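Local coordinates for uncharacterized protein (Dyadobacter fermentans, PDB 3MFN) that is of unknown function but folds as a compact, mostly helical DUF5618 domain that assembles into a two-chain complex, at residues Q105-K108 with I109-F113; V116-Q119 with L120-M124; G91-D94 with V95-K99; Y41-N44 with A45-I48. All blocks are in the same frame, centred on the assembly; numbering follows the deposited sequence. Where two conformers were deposited one is given.

Interaction 1 (Q105-K108 with I109-F113)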
loop_
_atom_site.group_PDB
_atom_site.type_symbol
_atom_site.label_atom_id
_atom_site.label_comp_id
_atom_site.label_asym_id
_atom_site.label_seq_id
_atom_site.Cartn_x
_atom_site.Cartn_y
_atom_site.Cartn_z
ATOM N N GLN A 105 -3.164 -12.132 20.684
ATOM C CA GLN A 105 -1.787 -12.040 21.126
ATOM C C GLN A 105 -1.254 -10.629 21.334
ATOM O O GLN A 105 -0.511 -10.440 22.284
ATOM C CB GLN A 105 -0.867 -12.761 20.143
ATOM C CG GLN A 105 0.083 -13.722 20.829
ATOM C CD GLN A 105 -0.297 -15.175 20.629
ATOM O OE1 GLN A 105 0.548 -16.071 20.757
ATOM N NE2 GLN A 105 -1.557 -15.420 20.300
ATOM N N ASP A 106 -1.600 -9.651 20.489
ATOM C CA ASP A 106 -0.887 -8.358 20.516
ATOM C C ASP A 106 -1.204 -7.488 19.304
ATOM O O ASP A 106 -1.005 -7.898 18.151
ATOM C CB ASP A 106 0.650 -8.577 20.627
ATOM C CG ASP A 106 1.453 -7.281 20.523
ATOM O OD1 ASP A 106 2.661 -7.358 20.192
ATOM O OD2 ASP A 106 0.886 -6.193 20.791
ATOM N N LYS A 107 -1.638 -6.261 19.573
ATOM C CA LYS A 107 -2.390 -5.475 18.597
ATOM C C LYS A 107 -1.460 -4.761 17.606
ATOM O O LYS A 107 -1.819 -4.533 16.432
ATOM C CB LYS A 107 -3.278 -4.487 19.355
ATOM C CG LYS A 107 -3.988 -3.423 18.507
ATOM C CD LYS A 107 -3.983 -2.037 19.215
ATOM C CE LYS A 107 -5.362 -1.603 19.663
ATOM N NZ LYS A 107 -5.302 -0.179 20.167
ATOM N N LYS A 108 -0.278 -4.387 18.095
ATOM C CA LYS A 108 0.713 -3.787 17.249
ATOM C C LYS A 108 1.049 -4.782 16.159
ATOM O O LYS A 108 1.232 -4.392 15.020
ATOM C CB LYS A 108 1.987 -3.420 18.007
ATOM C CG LYS A 108 2.739 -2.232 17.323
ATOM C CD LYS A 108 4.279 -2.245 17.491
ATOM C CE LYS A 108 4.944 -0.927 16.989
ATOM N NZ LYS A 108 4.672 -0.658 15.512
ATOM N N ILE A 109 1.114 -6.067 16.524
ATOM C CA ILE A 109 1.570 -7.085 15.611
ATOM C C ILE A 109 0.437 -7.411 14.662
ATOM O O ILE A 109 0.689 -7.673 13.495
ATOM C CB ILE A 109 2.177 -8.311 16.317
ATOM C CG1 ILE A 109 3.478 -7.895 17.037
ATOM C CG2 ILE A 109 2.640 -9.400 15.334
ATOM C CD1 ILE A 109 4.665 -7.602 16.067
ATOM N N LEU A 110 -0.798 -7.366 15.151
ATOM C CA LEU A 110 -1.974 -7.450 14.297
ATOM C C LEU A 110 -1.928 -6.395 13.206
ATOM O O LEU A 110 -1.984 -6.741 12.009
ATOM C CB LEU A 110 -3.278 -7.330 15.082
ATOM C CG LEU A 110 -4.606 -7.274 14.290
ATOM C CD1 LEU A 110 -4.772 -8.503 13.435
ATOM C CD2 LEU A 110 -5.905 -7.085 15.281
ATOM N N ASN A 111 -1.787 -5.131 13.589
ATOM C CA ASN A 111 -1.798 -4.047 12.617
ATOM C C ASN A 111 -0.650 -4.218 11.642
ATOM O O ASN A 111 -0.825 -3.999 10.458
ATOM C CB ASN A 111 -1.697 -2.667 13.283
ATOM C CG ASN A 111 -2.963 -2.270 14.025
ATOM O OD1 ASN A 111 -4.026 -2.766 13.749
ATOM N ND2 ASN A 111 -2.826 -1.386 14.981
ATOM N N THR A 112 0.522 -4.613 12.153
ATOM C CA THR A 112 1.673 -4.857 11.320
ATOM C C THR A 112 1.364 -5.930 10.259
ATOM O O THR A 112 1.720 -5.767 9.073
ATOM C CB THR A 112 2.935 -5.254 12.180
ATOM O OG1 THR A 112 3.241 -4.200 13.088
ATOM C CG2 THR A 112 4.189 -5.574 11.333
ATOM N N PHE A 113 0.743 -7.036 10.679
ATOM C CA PHE A 113 0.414 -8.081 9.744
ATOM C C PHE A 113 -0.607 -7.596 8.710
ATOM O O PHE A 113 -0.526 -7.985 7.515
ATOM C CB PHE A 113 -0.160 -9.346 10.491
ATOM C CG PHE A 113 -0.669 -10.383 9.567
ATOM C CD1 PHE A 113 0.223 -11.168 8.836
ATOM C CD2 PHE A 113 -2.001 -10.517 9.326
ATOM C CE1 PHE A 113 -0.233 -12.085 7.965
ATOM C CE2 PHE A 113 -2.456 -11.442 8.433
ATOM C CZ PHE A 113 -1.587 -12.214 7.745
#
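Asp106 meets Ile109 with both backbone and side chain, and Leu110 through its carbonyl, at the start of helix 107-126. That carbonyl accepts from Leu110 N (N to Asp106 O 3.1 Å) and more weakly from Ile109 N. The carboxylate, its CG anti to the backbone N (chi1 174°), swings over the first turn: OD1 lies 3.3 Å from Ile109 CG1, while OD2 takes a weak bond from Lys108 N (3.4 Å to Asp106 OD2). Asp106 is thus the N-cap of the helix, and its carboxylate would probably be stabilised by the positive end of the helix dipole. Lys107 follows; its O receives Asn111 N at 2.9 Å in an almost straight bond, and its NZ forms a salt bridge with Glu56 of the second subunit. Lys108 O is gripped twice by one residue, for Thr112 N (3.0 Å from Lys108 O) and Thr112 OG1 (2.8 Å from Lys108 O) arrive from opposite faces of the carbonyl plane. The hydroxyl can fold back because OG1 stands beside its own backbone N (chi1 -60°). A valine in place of Thr112 would probably leave Lys108 O with the backbone N-H alone of these two donors. The ammonium of Lys108 turns to Asp57 O of the second subunit, whereas Ile109 packs inward on Ile145 and Trp148 of helix 132-153.

Interaction 2 (V116-Q119 with L120-M124)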
loop_
_atom_site.group_PDB
_atom_site.type_symbol
_atom_site.label_atom_id
_atom_site.label_comp_id
_atom_site.label_asym_id
_atom_site.label_seq_id
_atom_site.Cartn_x
_atom_site.Cartn_y
_atom_site.Cartn_z
ATOM N N VAL A 116 1.270 -5.808 6.126
ATOM C CA VAL A 116 1.869 -6.832 5.264
ATOM C C VAL A 116 0.910 -7.436 4.241
ATOM O O VAL A 116 1.234 -7.537 3.035
ATOM C CB VAL A 116 2.462 -7.921 6.111
ATOM C CG1 VAL A 116 2.864 -9.126 5.258
ATOM C CG2 VAL A 116 3.636 -7.393 6.899
ATOM N N TYR A 117 -0.276 -7.831 4.709
ATOM C CA TYR A 117 -1.325 -8.347 3.861
ATOM C C TYR A 117 -1.716 -7.361 2.781
ATOM O O TYR A 117 -1.716 -7.707 1.585
ATOM C CB TYR A 117 -2.504 -8.769 4.700
ATOM C CG TYR A 117 -3.775 -9.074 3.933
ATOM C CD1 TYR A 117 -3.994 -10.311 3.343
ATOM C CD2 TYR A 117 -4.779 -8.152 3.867
ATOM C CE1 TYR A 117 -5.189 -10.561 2.662
ATOM C CE2 TYR A 117 -5.930 -8.389 3.192
ATOM C CZ TYR A 117 -6.138 -9.571 2.614
ATOM O OH TYR A 117 -7.310 -9.706 1.970
ATOM N N GLU A 118 -1.909 -6.099 3.168
ATOM C CA GLU A 118 -2.260 -5.062 2.209
ATOM C C GLU A 118 -1.158 -4.874 1.172
ATOM O O GLU A 118 -1.444 -4.880 -0.019
ATOM C CB GLU A 118 -2.544 -3.717 2.878
ATOM C CG GLU A 118 -3.801 -3.742 3.765
ATOM C CD GLU A 118 -5.063 -3.829 3.008
ATOM O OE1 GLU A 118 -5.165 -3.320 1.880
ATOM O OE2 GLU A 118 -6.021 -4.356 3.577
ATOM N N GLN A 119 0.066 -4.706 1.640
ATOM C CA GLN A 119 1.144 -4.318 0.771
ATOM C C GLN A 119 1.718 -5.441 -0.046
ATOM O O GLN A 119 2.084 -5.232 -1.219
ATOM C CB GLN A 119 2.267 -3.633 1.566
ATOM C CG GLN A 119 1.906 -2.246 2.236
ATOM C CD GLN A 119 1.184 -1.318 1.334
ATOM O OE1 GLN A 119 1.484 -1.257 0.153
ATOM N NE2 GLN A 119 0.152 -0.619 1.864
ATOM N N LEU A 120 1.899 -6.607 0.579
ATOM C CA LEU A 120 2.559 -7.707 -0.121
ATOM C C LEU A 120 1.578 -8.607 -0.826
ATOM O O LEU A 120 1.813 -9.028 -1.971
ATOM C CB LEU A 120 3.450 -8.508 0.802
ATOM C CG LEU A 120 4.848 -8.080 1.267
ATOM C CD1 LEU A 120 5.145 -6.587 1.355
ATOM C CD2 LEU A 120 5.250 -8.817 2.553
ATOM N N HIS A 121 0.471 -8.934 -0.170
ATOM C CA HIS A 121 -0.508 -9.812 -0.761
ATOM C C HIS A 121 -1.430 -9.086 -1.766
ATOM O O HIS A 121 -1.668 -9.580 -2.866
ATOM C CB HIS A 121 -1.345 -10.530 0.306
ATOM C CG HIS A 121 -2.417 -11.394 -0.276
ATOM N ND1 HIS A 121 -2.129 -12.559 -0.985
ATOM C CD2 HIS A 121 -3.776 -11.239 -0.330
ATOM C CE1 HIS A 121 -3.273 -13.093 -1.416
ATOM N NE2 HIS A 121 -4.283 -12.296 -1.064
ATOM N N LEU A 122 -1.989 -7.924 -1.406
ATOM C CA LEU A 122 -2.940 -7.254 -2.319
ATOM C C LEU A 122 -2.252 -6.375 -3.348
ATOM O O LEU A 122 -2.408 -6.611 -4.575
ATOM C CB LEU A 122 -3.993 -6.466 -1.565
ATOM C CG LEU A 122 -4.915 -7.319 -0.640
ATOM C CD1 LEU A 122 -5.875 -6.429 0.305
ATOM C CD2 LEU A 122 -5.753 -8.446 -1.435
ATOM N N VAL A 123 -1.495 -5.380 -2.890
ATOM C CA VAL A 123 -0.902 -4.427 -3.822
ATOM C C VAL A 123 0.153 -5.058 -4.783
ATOM O O VAL A 123 0.137 -4.810 -6.018
ATOM C CB VAL A 123 -0.295 -3.205 -3.046
ATOM C CG1 VAL A 123 0.461 -2.281 -4.007
ATOM C CG2 VAL A 123 -1.453 -2.425 -2.242
HETATM N N MSE A 124 1.076 -5.805 -4.212
HETATM C CA MSE A 124 2.142 -6.465 -5.022
HETATM C C MSE A 124 1.599 -7.768 -5.579
HETATM O O MSE A 124 1.459 -7.914 -6.774
HETATM C CB MSE A 124 3.362 -6.776 -4.145
HETATM C CG MSE A 124 4.093 -5.554 -3.722
HETATM SE SE MSE A 124 5.560 -6.034 -2.582
HETATM C CE MSE A 124 6.739 -6.615 -3.985
#
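Tyr117 and His121 run alongside each other, their rings offset at 21° so that they hardly overlap, with centroids 5.2 Å apart. Their closest approach is Tyr117 CE1 to His121 CD2, 3.4 Å. Both rings are carried with CG anti to the backbone N (chi1 168° and 177°), which sends them off the helix in a common direction. Leu122 slants across Tyr117 instead: its CG stands over one ring face near the rim, and its CD1 reaches Tyr117 CE2 at 3.5 Å. The same methyl lies 3.6 Å from Glu118 OE1. A spacing of five between Tyr117 and Leu122 suits the backbone, which widens here into a pi-type turn of helix 107-126. Tyr117 O accepts from Leu122 N at 3.0 Å, Glu118 O from Val123 N at 2.9 Å, and Gln119 O from Met124 N. On another side of the helix Val116 CG1 meets Leu120 CD2 at 3.6 Å, and Leu120 continues into Phe139 and Ala142 of helix 132-153. Gln119 and Val123 likewise extend together; the Gln119 amide bonds to Gln119 of the second subunit.

Interaction 3 (G91-D94 with V95-K99)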
loop_
_atom_site.group_PDB
_atom_site.type_symbol
_atom_site.label_atom_id
_atom_site.label_comp_id
_atom_site.label_asym_id
_atom_site.label_seq_id
_atom_site.Cartn_x
_atom_site.Cartn_y
_atom_site.Cartn_z
ATOM N N GLY A 91 -10.863 -27.216 6.976
ATOM C CA GLY A 91 -10.820 -26.371 5.792
ATOM C C GLY A 91 -9.429 -25.788 5.590
ATOM O O GLY A 91 -8.457 -26.379 6.018
ATOM N N ARG A 92 -9.341 -24.646 4.914
ATOM C CA ARG A 92 -8.079 -24.005 4.630
ATOM C C ARG A 92 -8.026 -22.682 5.395
ATOM O O ARG A 92 -9.019 -22.027 5.574
ATOM C CB ARG A 92 -7.963 -23.689 3.133
ATOM C CG ARG A 92 -8.039 -24.941 2.196
ATOM C CD ARG A 92 -7.834 -24.502 0.755
ATOM N NE ARG A 92 -7.822 -25.608 -0.196
ATOM C CZ ARG A 92 -6.733 -26.315 -0.534
ATOM N NH1 ARG A 92 -6.845 -27.305 -1.424
ATOM N NH2 ARG A 92 -5.524 -26.085 0.011
ATOM N N LYS A 93 -6.814 -22.261 5.717
ATOM C CA LYS A 93 -6.539 -20.968 6.308
ATOM C C LYS A 93 -6.779 -19.864 5.300
ATOM O O LYS A 93 -6.753 -20.080 4.077
ATOM C CB LYS A 93 -5.097 -20.913 6.784
ATOM C CG LYS A 93 -4.699 -21.987 7.740
ATOM C CD LYS A 93 -3.206 -21.970 8.071
ATOM C CE LYS A 93 -2.873 -22.941 9.178
ATOM N NZ LYS A 93 -1.434 -23.335 9.290
ATOM N N ASP A 94 -7.075 -18.689 5.820
ATOM C CA ASP A 94 -7.130 -17.492 5.006
ATOM C C ASP A 94 -6.730 -16.366 5.921
ATOM O O ASP A 94 -6.327 -16.612 7.048
ATOM C CB ASP A 94 -8.543 -17.256 4.456
ATOM C CG ASP A 94 -9.580 -17.136 5.550
ATOM O OD1 ASP A 94 -9.245 -16.904 6.741
ATOM O OD2 ASP A 94 -10.756 -17.337 5.204
ATOM N N VAL A 95 -6.866 -15.145 5.444
ATOM C CA VAL A 95 -6.369 -13.999 6.159
ATOM C C VAL A 95 -7.039 -13.874 7.506
ATOM O O VAL A 95 -6.381 -13.493 8.450
ATOM C CB VAL A 95 -6.528 -12.684 5.380
ATOM C CG1 VAL A 95 -8.020 -12.293 5.237
ATOM C CG2 VAL A 95 -5.739 -11.547 6.112
ATOM N N ASP A 96 -8.321 -14.202 7.597
ATOM C CA ASP A 96 -9.046 -14.084 8.875
ATOM C C ASP A 96 -8.500 -15.042 9.956
ATOM O O ASP A 96 -8.475 -14.694 11.113
ATOM C CB ASP A 96 -10.570 -14.274 8.666
ATOM C CG ASP A 96 -11.148 -13.168 7.779
ATOM O OD1 ASP A 96 -10.803 -11.990 8.016
ATOM O OD2 ASP A 96 -11.885 -13.475 6.824
ATOM N N TRP A 97 -8.021 -16.219 9.561
ATOM C CA TRP A 97 -7.413 -17.110 10.503
ATOM C C TRP A 97 -6.155 -16.484 11.106
ATOM O O TRP A 97 -5.942 -16.543 12.327
ATOM C CB TRP A 97 -7.118 -18.436 9.848
ATOM C CG TRP A 97 -6.721 -19.445 10.799
ATOM C CD1 TRP A 97 -7.561 -20.194 11.623
ATOM C CD2 TRP A 97 -5.402 -19.834 11.119
ATOM N NE1 TRP A 97 -6.833 -21.011 12.401
ATOM C CE2 TRP A 97 -5.500 -20.825 12.120
ATOM C CE3 TRP A 97 -4.134 -19.435 10.671
ATOM C CZ2 TRP A 97 -4.386 -21.464 12.652
ATOM C CZ3 TRP A 97 -3.028 -20.047 11.224
ATOM C CH2 TRP A 97 -3.170 -21.054 12.221
ATOM N N TYR A 98 -5.331 -15.834 10.307
ATOM C CA TYR A 98 -4.096 -15.227 10.858
ATOM C C TYR A 98 -4.456 -14.050 11.726
ATOM O O TYR A 98 -3.900 -13.889 12.821
ATOM C CB TYR A 98 -3.102 -14.809 9.754
ATOM C CG TYR A 98 -2.658 -16.012 8.958
ATOM C CD1 TYR A 98 -1.648 -16.791 9.410
ATOM C CD2 TYR A 98 -3.284 -16.379 7.804
ATOM C CE1 TYR A 98 -1.240 -17.890 8.724
ATOM C CE2 TYR A 98 -2.888 -17.494 7.108
ATOM C CZ TYR A 98 -1.855 -18.229 7.567
ATOM O OH TYR A 98 -1.413 -19.382 6.925
ATOM N N LYS A 99 -5.426 -13.262 11.300
ATOM C CA LYS A 99 -5.800 -12.052 12.108
ATOM C C LYS A 99 -6.392 -12.398 13.486
ATOM O O LYS A 99 -6.073 -11.771 14.520
ATOM C CB LYS A 99 -6.800 -11.206 11.321
ATOM C CG LYS A 99 -6.135 -10.495 10.073
ATOM C CD LYS A 99 -7.161 -9.891 9.077
ATOM C CE LYS A 99 -8.017 -8.796 9.680
ATOM N NZ LYS A 99 -9.232 -8.405 8.867
#
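Lys93 lays its extended chain across the indole of Trp97, and this is the close-packed half of the contact. CE sits over one face of the six-membered ring, 3.8 Å from its centroid and 24° off the normal, a CH-pi contact. The same chain crosses the Tyr98 side chain at about a right angle, with Lys93 CD 3.4 Å from Tyr98 OH. The Tyr98 ring in turn takes Trp97 CE3 over the centre of one face. Beyond the rings, Lys93 NZ and Tyr98 OH both bind Asp82 OD1, and NZ also reaches Gly86 O, tying this loop to helix 63-85. An alanine in place of Lys93 would probably bare the indole face and take from Asp82 the salt bridge of this ammonium. The more solvent-facing half is the N-cap of helix 95-103, built by Asp94. Its CG lies between the backbone N and the carbonyl carbon (chi1 58°), and from there OD1 accepts from Trp97 N at 3.1 Å, met nearly along the carboxylate C-O axis. Asp94 O adds only weak bonds from Trp97 N and Tyr98 N. Asp96 brings a second carboxylate nearby, its OD2 4.3 Å from Asp94 OD1, a like-charge approach that the N-terminal end of the helix probably eases.

Interaction 4 (Y41-N44 with A45-I48)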
loop_
_atom_site.group_PDB
_atom_site.type_symbol
_atom_site.label_atom_id
_atom_site.label_comp_id
_atom_site.label_asym_id
_atom_site.label_seq_id
_atom_site.Cartn_x
_atom_site.Cartn_y
_atom_site.Cartn_z
ATOM N N TYR A 41 12.460 -16.964 1.990
ATOM C CA TYR A 41 11.383 -16.506 1.097
ATOM C C TYR A 41 11.495 -14.989 0.919
ATOM O O TYR A 41 11.391 -14.464 -0.199
ATOM C CB TYR A 41 9.991 -16.832 1.647
ATOM C CG TYR A 41 9.440 -18.218 1.449
ATOM C CD1 TYR A 41 8.318 -18.421 0.685
ATOM C CD2 TYR A 41 9.985 -19.330 2.095
ATOM C CE1 TYR A 41 7.758 -19.655 0.522
ATOM C CE2 TYR A 41 9.406 -20.656 1.935
ATOM C CZ TYR A 41 8.291 -20.779 1.134
ATOM O OH TYR A 41 7.633 -21.956 0.918
ATOM N N LEU A 42 11.661 -14.279 2.025
ATOM C CA LEU A 42 11.765 -12.818 1.966
ATOM C C LEU A 42 12.933 -12.342 1.139
ATOM O O LEU A 42 12.782 -11.444 0.306
ATOM C CB LEU A 42 11.821 -12.226 3.368
ATOM C CG LEU A 42 11.675 -10.724 3.555
ATOM C CD1 LEU A 42 10.415 -10.133 2.863
ATOM C CD2 LEU A 42 11.663 -10.384 5.090
ATOM N N ASN A 43 14.101 -12.929 1.354
ATOM C CA ASN A 43 15.277 -12.551 0.591
ATOM C C ASN A 43 15.230 -12.976 -0.832
ATOM O O ASN A 43 15.715 -12.232 -1.740
ATOM C CB ASN A 43 16.551 -13.050 1.285
ATOM C CG ASN A 43 16.795 -12.278 2.604
ATOM O OD1 ASN A 43 16.578 -11.049 2.643
ATOM N ND2 ASN A 43 17.196 -12.975 3.661
ATOM N N ASN A 44 14.610 -14.127 -1.086
ATOM C CA ASN A 44 14.368 -14.505 -2.481
ATOM C C ASN A 44 13.536 -13.452 -3.149
ATOM O O ASN A 44 13.815 -13.071 -4.257
ATOM C CB ASN A 44 13.639 -15.857 -2.618
ATOM C CG ASN A 44 14.550 -17.058 -2.469
ATOM O OD1 ASN A 44 14.092 -18.171 -2.661
ATOM N ND2 ASN A 44 15.808 -16.860 -2.149
ATOM N N ALA A 45 12.473 -13.012 -2.473
ATOM C CA ALA A 45 11.610 -11.965 -2.971
ATOM C C ALA A 45 12.371 -10.669 -3.290
ATOM O O ALA A 45 12.147 -10.037 -4.324
ATOM C CB ALA A 45 10.440 -11.667 -1.989
ATOM N N LYS A 46 13.277 -10.259 -2.415
ATOM C CA LYS A 46 14.088 -9.052 -2.700
ATOM C C LYS A 46 14.992 -9.296 -3.908
ATOM O O LYS A 46 15.173 -8.405 -4.755
ATOM C CB LYS A 46 14.917 -8.706 -1.474
ATOM C CG LYS A 46 14.062 -8.251 -0.288
ATOM C CD LYS A 46 14.952 -7.974 0.937
ATOM C CE LYS A 46 14.110 -7.326 2.080
ATOM N NZ LYS A 46 14.880 -7.325 3.384
ATOM N N ASP A 47 15.538 -10.511 -4.030
ATOM C CA ASP A 47 16.415 -10.801 -5.163
ATOM C C ASP A 47 15.660 -10.763 -6.474
ATOM O O ASP A 47 16.198 -10.310 -7.493
ATOM C CB ASP A 47 17.112 -12.149 -5.039
ATOM C CG ASP A 47 18.198 -12.167 -3.959
ATOM O OD1 ASP A 47 18.704 -11.099 -3.557
ATOM O OD2 ASP A 47 18.602 -13.284 -3.585
ATOM N N ILE A 48 14.439 -11.281 -6.468
ATOM C CA ILE A 48 13.630 -11.267 -7.674
ATOM C C ILE A 48 13.395 -9.805 -8.100
ATOM O O ILE A 48 13.474 -9.461 -9.274
ATOM C CB ILE A 48 12.215 -11.991 -7.411
ATOM C CG1 ILE A 48 12.370 -13.511 -7.233
ATOM C CG2 ILE A 48 11.187 -11.654 -8.584
ATOM C CD1 ILE A 48 11.121 -14.119 -6.624
#
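Backbone hydrogen bonds dominate where Tyr41, Leu42, Asn43 and Asn44 face the next turn of helix 34-52. Tyr41 O accepts from Ala45 N at 2.9 Å, Leu42 O from Lys46 N at 3.0 Å, Asn43 O from Asp47 N at 2.9 Å, and Asn44 O from Ile48 N at 2.9 Å. This is the regular i to i+4 pattern of an alpha-helix. Van der Waals contact between side chain and carbonyl comes second. Ala45 CB rests 3.3 Å from Leu42 O, and Ile48 CG1 comes equally near Asn44 O; that branch stands beside its own backbone N (chi1 -70°), which turns it back over the preceding turn. Asp47 CG approaches Asn43 O in the same manner, but the charge of Asp47 is met by Arg50 one turn on, in a salt bridge through OD1. The polar side-chain pair is loose: Asn43 and Lys46 run side by side in the same direction, with Asn43 OD1 3.9 Å from Lys46 CD and 4.2 Å from Lys46 NZ, so the amide oxygen comes nearest the CD methylene. Leu42 and Ala45 form the buried side. Both pack on Ala73 of helix 63-85, which also receives Tyr41 on Ser75 and Ile48 on Tyr65, while Leu42 and Lys46 lean on Phe139 of helix 132-153, placing this helix against two others of the bundle.

Interactions 1 and 2 are successive parts of helix 107-126, their centres about 16 Å apart, and both also touch the second subunit. Interaction 3 opens the preceding helix, 95-103, and packs against both: Phe113 CZ of interaction 1 lies 3.6 Å from Tyr98 CB, and Tyr117 CD1 of interaction 2 lies 3.5 Å from Val95 CG2. An acetate, probably from the crystallisation liquor, lies about 3 Å from the Tyr98 side chain, and an acetate is also about 4 Å from that of Tyr117. Interaction 4 touches none of the others; its nearest atoms are about 5 Å from interaction 2 and about 11 Å from interactions 1 and 3, which lie across the chain's centre.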